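Phosphodiesterase (PDB 7D7P) belongs to the 3'5'-cyclic nucleotide phosphodiesterase family of the HD-type metal-dependent phosphodiesterases and holds zinc and magnesium ions. Local coordinates at residues W109-A112 against V113-H117. Sequence-based numbering, arbitrary orientation.
Sequences WRHA and VMVLH. With ZN (zinc ion), chain G.
With CG anti to the backbone N (chi1 162°), the indole of Trp109 is carried along the helix beside Val113, whose CG2, anti to its own carbonyl carbon, meets it one turn on. That methyl sits over one indole face, 3.8 Å from the centroid of the six-membered ring, a CH-pi contact displaced toward the rim; CG2 comes nearest CE2, at 3.6 Å. Flat and beta-branched, the two apolar side chains suit packing on Leu66 of helix 63-76.

A similar packing follows two residues later. His111, also with CG anti to N (chi1 171°), lays its imidazole against Val115 CG2, which stands over one face, 3.5 Å from CE1. A methyl suits this place because it packs on the ring while both nitrogens keep polar partners: ND1 is hydrogen-bonded to His262, consistent with this second-shell residue steadying the ring's rotation, and NE2 binds the zinc ion at 2.3 Å.

Backbone hydrogen bonds from Val113 N to Trp109 O (3.1 Å) and Val115 N to His111 O (3.0 Å) set the i to i+4 spacing. Asp260, His146 and Asp147 complete the zinc's protein ligands, the histidine and aspartate cluster characteristic of the all-helical HD phosphodiesterase fold.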
ATOM      1  N   TRP A 109       4.162  30.619  -8.948  1.00 18.57           N
ATOM      2  CA  TRP A 109       5.595  30.877  -9.076  1.00 15.78           C
ATOM      3  C   TRP A 109       6.397  30.165  -7.996  1.00 13.87           C
ATOM      4  O   TRP A 109       7.542  29.767  -8.235  1.00 14.47           O
ATOM      5  CB  TRP A 109       5.853  32.383  -9.032  1.00 17.17           C
ATOM      6  CG  TRP A 109       7.275  32.790  -8.725  1.00 25.16           C
ATOM      7  CD1 TRP A 109       7.723  33.403  -7.589  1.00 25.87           C
ATOM      8  CD2 TRP A 109       8.417  32.658  -9.583  1.00 22.74           C
ATOM      9  NE1 TRP A 109       9.070  33.647  -7.680  1.00 20.22           N
ATOM     10  CE2 TRP A 109       9.521  33.201  -8.894  1.00 23.72           C
ATOM     11  CE3 TRP A 109       8.613  32.133 -10.864  1.00 20.76           C
ATOM     12  CZ2 TRP A 109      10.803  33.225  -9.439  1.00 22.29           C
ATOM     13  CZ3 TRP A 109       9.888  32.158 -11.403  1.00 23.83           C
ATOM     14  CH2 TRP A 109      10.967  32.702 -10.693  1.00 24.96           C
ATOM     15  N   ARG A 110       5.821  29.996  -6.805  1.00 17.32           N
ATOM     16  CA  ARG A 110       6.550  29.315  -5.742  1.00 23.22           C
ATOM     17  C   ARG A 110       6.661  27.818  -6.008  1.00 14.55           C
ATOM     18  O   ARG A 110       7.654  27.196  -5.615  1.00 14.19           O
ATOM     19  CB  ARG A 110       5.885  29.591  -4.396  1.00 15.24           C
ATOM     20  CG  ARG A 110       6.293  30.938  -3.819  1.00 13.83           C
ATOM     21  CD  ARG A 110       5.493  31.319  -2.586  1.00 19.21           C
ATOM     22  NE  ARG A 110       6.103  32.450  -1.890  1.00 30.23           N
ATOM     23  CZ  ARG A 110       5.990  33.718  -2.276  1.00 29.48           C
ATOM     24  NH1 ARG A 110       5.283  34.029  -3.355  1.00 22.79           N
ATOM     25  NH2 ARG A 110       6.583  34.679  -1.581  1.00 26.54           N
ATOM     26  N   HIS A 111       5.670  27.226  -6.680  1.00 15.81           N
ATOM     27  CA  HIS A 111       5.798  25.835  -7.105  1.00 14.78           C
ATOM     28  C   HIS A 111       6.931  25.674  -8.113  1.00 13.31           C
ATOM     29  O   HIS A 111       7.680  24.692  -8.067  1.00 15.78           O
ATOM     30  CB  HIS A 111       4.480  25.340  -7.699  1.00 15.37           C
ATOM     31  CG  HIS A 111       4.576  23.998  -8.356  1.00 14.79           C
ATOM     32  ND1 HIS A 111       4.997  22.870  -7.686  1.00 16.79           N
ATOM     33  CD2 HIS A 111       4.305  23.602  -9.623  1.00 17.24           C
ATOM     34  CE1 HIS A 111       4.982  21.837  -8.510  1.00 14.68           C
ATOM     35  NE2 HIS A 111       4.567  22.254  -9.691  1.00 16.13           N
ATOM     36  N   ALA A 112       7.068  26.632  -9.034  1.00 10.93           N
ATOM     37  CA  ALA A 112       8.155  26.577 -10.006  1.00 17.85           C
ATOM     38  C   ALA A 112       9.515  26.623  -9.319  1.00 12.36           C
ATOM     39  O   ALA A 112      10.427  25.871  -9.684  1.00 13.97           O
ATOM     40  CB  ALA A 112       8.024  27.725 -11.007  1.00 11.92           C
ATOM     41  N   VAL A 113       9.674  27.500  -8.324  1.00 13.99           N
ATOM     42  CA  VAL A 113      10.946  27.587  -7.611  1.00 17.73           C
ATOM     43  C   VAL A 113      11.208  26.306  -6.827  1.00 13.30           C
ATOM     44  O   VAL A 113      12.350  25.841  -6.736  1.00 17.30           O
ATOM     45  CB  VAL A 113      10.963  28.827  -6.697  1.00 18.65           C
ATOM     46  CG1 VAL A 113      12.283  28.919  -5.937  1.00 15.61           C
ATOM     47  CG2 VAL A 113      10.722  30.086  -7.514  1.00 12.14           C
ATOM     48  N   MET A 114      10.152  25.717  -6.257  1.00 21.41           N
ATOM     49  CA  MET A 114      10.291  24.439  -5.561  1.00 18.03           C
ATOM     50  C   MET A 114      10.813  23.351  -6.492  1.00 16.26           C
ATOM     51  O   MET A 114      11.657  22.538  -6.099  1.00 14.13           O
ATOM     52  CB  MET A 114       8.945  24.021  -4.963  1.00 19.52           C
ATOM     53  CG  MET A 114       8.562  24.767  -3.698  1.00 22.43           C
ATOM     54  SD  MET A 114       9.490  24.185  -2.271  1.00 23.47           S
ATOM     55  CE  MET A 114       8.458  22.830  -1.706  1.00 23.65           C
ATOM     56  N   VAL A 115      10.316  23.313  -7.729  1.00 11.72           N
ATOM     57  CA  VAL A 115      10.762  22.289  -8.666  1.00 13.35           C
ATOM     58  C   VAL A 115      12.175  22.591  -9.151  1.00 13.80           C
ATOM     59  O   VAL A 115      12.982  21.677  -9.363  1.00 16.62           O
ATOM     60  CB  VAL A 115       9.762  22.165  -9.830  1.00 13.97           C
ATOM     61  CG1 VAL A 115      10.274  21.200 -10.894  1.00 15.99           C
ATOM     62  CG2 VAL A 115       8.417  21.703  -9.303  1.00 13.12           C
ATOM     63  N   LEU A 116      12.503  23.874  -9.322  1.00 15.67           N
ATOM     64  CA  LEU A 116      13.870  24.241  -9.678  1.00 18.58           C
ATOM     65  C   LEU A 116      14.847  23.831  -8.583  1.00 15.42           C
ATOM     66  O   LEU A 116      15.884  23.217  -8.858  1.00 19.68           O
ATOM     67  CB  LEU A 116      13.966  25.744  -9.945  1.00 11.44           C
ATOM     68  CG  LEU A 116      15.405  26.272 -10.008  1.00 21.71           C
ATOM     69  CD1 LEU A 116      16.131  25.717 -11.225  1.00 16.43           C
ATOM     70  CD2 LEU A 116      15.448  27.793 -10.004  1.00 19.24           C
ATOM     71  N   HIS A 117      14.525  24.157  -7.329  1.00 12.54           N
ATOM     72  CA  HIS A 117      15.434  23.846  -6.229  1.00 21.53           C
ATOM     73  C   HIS A 117      15.558  22.342  -6.016  1.00 18.54           C
ATOM     74  O   HIS A 117      16.656  21.835  -5.755  1.00 22.53           O
ATOM     75  CB  HIS A 117      14.964  24.533  -4.948  1.00 19.03           C
ATOM     76  CG  HIS A 117      15.904  24.366  -3.797  1.00 20.80           C
ATOM     77  ND1 HIS A 117      15.814  23.315  -2.909  1.00 18.37           N
ATOM     78  CD2 HIS A 117      16.958  25.113  -3.390  1.00 24.91           C
ATOM     79  CE1 HIS A 117      16.772  23.423  -2.004  1.00 19.63           C
ATOM     80  NE2 HIS A 117      17.480  24.505  -2.274  1.00 22.21           N
TER
HETATM   81 ZN    ZN G 806       4.340  21.174 -11.656  1.00 22.94          ZN
HETATM   82  O   HOH W   1       3.704  19.831 -13.655  1.00 18.11           O
HETATM   83  O   HOH W   2       2.366  20.203 -10.755  1.00 18.64           O